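Local coordinates for IclR family transcriptional regulator (Brucella abortus, PDB 5WHM), which is an IclR-type transcriptional repressor that probably binds DNA through its helix-turn-helix domain to control gene expression, at residues L69-R73 with L83-I87. Residues are numbered along the deposited sequence; the frame is centred on the assembly and turned at random.
Sequences LGYLR and LDIGI. With EDO (1,2-ethanediol), chain I.
D84 ties its segment to Y71 and R73, through its backbone N and its carboxylate. D84 N donates to Y71 O at 2.9 Å. G86 N donates to G70 O at 3.1 Å. With D84 CG anti to the backbone N (chi1 -156°), the carboxylate lies beside R73. D84 OD1 accepts twice, from opposite faces of the carboxylate plane. I85 N donates to D84 OD1 at 2.7 Å. R73 NH1 donates to D84 OD1 at 3.1 Å, as part of a salt bridge. The guanidinium plane is perpendicular to the carboxylate and holds D84 OD1 at its edge. R73 NH2 is hydrogen-bonded to Q82 OE1. D84 OD2 accepts from a water that also donates to L72 O. L83 O lies over one guanidinium face without bonding to it; it accepts instead from N97 ND2 of the second subunit. This is the base of the wing of a winged helix-turn-helix domain, where hairpin strands 72-74 and 81-83 meet. L72 and L83 form an antiparallel non-hydrogen-bonded pair. G70, with positive phi, ends helix 56-69 in a Schellman motif. The Y71 ring puts its CE1 edge 3.4 Å from G86 O, and Y71 OH is hydrogen-bonded to R34 NH1 of the second subunit. Y71 CB also packs on I87 CD1.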
loop_
_atom_site.group_PDB
_atom_site.type_symbol
_atom_site.label_atom_id
_atom_site.label_comp_id
_atom_site.label_asym_id
_atom_site.label_seq_id
_atom_site.Cartn_x
_atom_site.Cartn_y
_atom_site.Cartn_z
ATOM N N LEU C 69 12.757 -2.560 12.721
ATOM C CA LEU C 69 12.476 -1.396 11.903
ATOM C C LEU C 69 10.991 -1.060 11.841
ATOM O O LEU C 69 10.663 0.049 11.436
ATOM C CB LEU C 69 12.996 -1.635 10.465
ATOM C CG LEU C 69 14.518 -1.676 10.230
ATOM C CD1 LEU C 69 14.832 -2.211 8.783
ATOM C CD2 LEU C 69 15.067 -0.292 10.425
ATOM N N GLY C 70 10.104 -1.983 12.222
ATOM C CA GLY C 70 8.671 -1.742 12.154
ATOM C C GLY C 70 7.992 -2.230 10.888
ATOM O O GLY C 70 6.828 -1.881 10.675
ATOM N N TYR C 71 8.683 -2.998 10.027
ATOM C CA TYR C 71 8.043 -3.583 8.831
ATOM C C TYR C 71 7.415 -4.939 9.095
ATOM O O TYR C 71 6.527 -5.363 8.339
ATOM C CB TYR C 71 9.054 -3.755 7.688
ATOM C CG TYR C 71 9.691 -2.442 7.327
ATOM C CD1 TYR C 71 8.927 -1.410 6.761
ATOM C CD2 TYR C 71 11.062 -2.227 7.544
ATOM C CE1 TYR C 71 9.499 -0.185 6.455
ATOM C CE2 TYR C 71 11.643 -1.001 7.232
ATOM C CZ TYR C 71 10.846 0.008 6.686
ATOM O OH TYR C 71 11.403 1.225 6.353
ATOM N N LEU C 72 7.917 -5.680 10.078
ATOM C CA LEU C 72 7.248 -6.879 10.555
ATOM C C LEU C 72 6.901 -6.677 12.012
ATOM O O LEU C 72 7.566 -5.918 12.716
ATOM C CB LEU C 72 8.130 -8.138 10.429
ATOM C CG LEU C 72 8.456 -8.633 9.018
ATOM C CD1 LEU C 72 9.349 -9.883 9.198
ATOM C CD2 LEU C 72 7.158 -9.014 8.256
ATOM N N ARG C 73 5.899 -7.406 12.492
ATOM C CA ARG C 73 5.683 -7.526 13.922
ATOM C C ARG C 73 5.765 -8.998 14.273
ATOM O O ARG C 73 5.587 -9.859 13.411
ATOM C CB ARG C 73 4.346 -6.910 14.374
ATOM C CG ARG C 73 3.115 -7.421 13.630
ATOM C CD ARG C 73 1.861 -6.729 14.190
ATOM N NE ARG C 73 0.649 -7.224 13.554
ATOM C CZ ARG C 73 -0.038 -6.569 12.615
ATOM N NH1 ARG C 73 0.345 -5.359 12.212
ATOM N NH2 ARG C 73 -1.125 -7.118 12.087
ATOM N N LEU C 83 3.205 -8.715 8.492
ATOM C CA LEU C 83 3.554 -7.376 8.011
ATOM C C LEU C 83 3.032 -6.334 9.004
ATOM O O LEU C 83 1.943 -6.484 9.565
ATOM C CB LEU C 83 2.931 -7.097 6.626
ATOM C CG LEU C 83 3.488 -7.989 5.488
ATOM C CD1 LEU C 83 2.673 -7.730 4.205
ATOM C CD2 LEU C 83 4.975 -7.705 5.265
ATOM N N ASP C 84 3.772 -5.235 9.157
ATOM C CA ASP C 84 3.342 -4.198 10.084
ATOM C C ASP C 84 3.265 -2.836 9.380
ATOM O O ASP C 84 3.601 -2.689 8.193
ATOM C CB ASP C 84 4.275 -4.155 11.313
ATOM C CG ASP C 84 3.610 -3.536 12.566
ATOM O OD1 ASP C 84 2.434 -3.090 12.538
ATOM O OD2 ASP C 84 4.303 -3.522 13.605
ATOM N N ILE C 85 2.821 -1.842 10.164
ATOM C CA ILE C 85 2.410 -0.524 9.674
ATOM C C ILE C 85 3.505 0.142 8.868
ATOM O O ILE C 85 3.223 0.923 7.946
ATOM C CB ILE C 85 2.029 0.403 10.858
ATOM C CG1 ILE C 85 1.018 -0.273 11.795
ATOM C CG2 ILE C 85 1.511 1.763 10.318
ATOM C CD1 ILE C 85 -0.211 -0.857 11.056
ATOM N N GLY C 86 4.769 -0.087 9.231
ATOM C CA GLY C 86 5.818 0.590 8.502
ATOM C C GLY C 86 5.843 0.247 7.029
ATOM O O GLY C 86 6.369 1.028 6.234
ATOM N N ILE C 87 5.227 -0.869 6.632
ATOM C CA ILE C 87 5.153 -1.188 5.193
ATOM C C ILE C 87 4.470 -0.052 4.425
ATOM O O ILE C 87 4.866 0.287 3.298
ATOM C CB ILE C 87 4.425 -2.536 4.982
ATOM C CG1 ILE C 87 5.236 -3.713 5.556
ATOM C CG2 ILE C 87 4.098 -2.807 3.491
ATOM C CD1 ILE C 87 6.509 -4.050 4.733
HETATM C C1 EDO I . 4.954 -0.426 12.991
HETATM O O1 EDO I . 5.854 0.642 12.685
HETATM C C2 EDO I . 4.613 -0.419 14.478
HETATM O O2 EDO I . 5.826 -0.471 15.241
HETATM O O HOH W 1 7.001 -3.908 14.305
#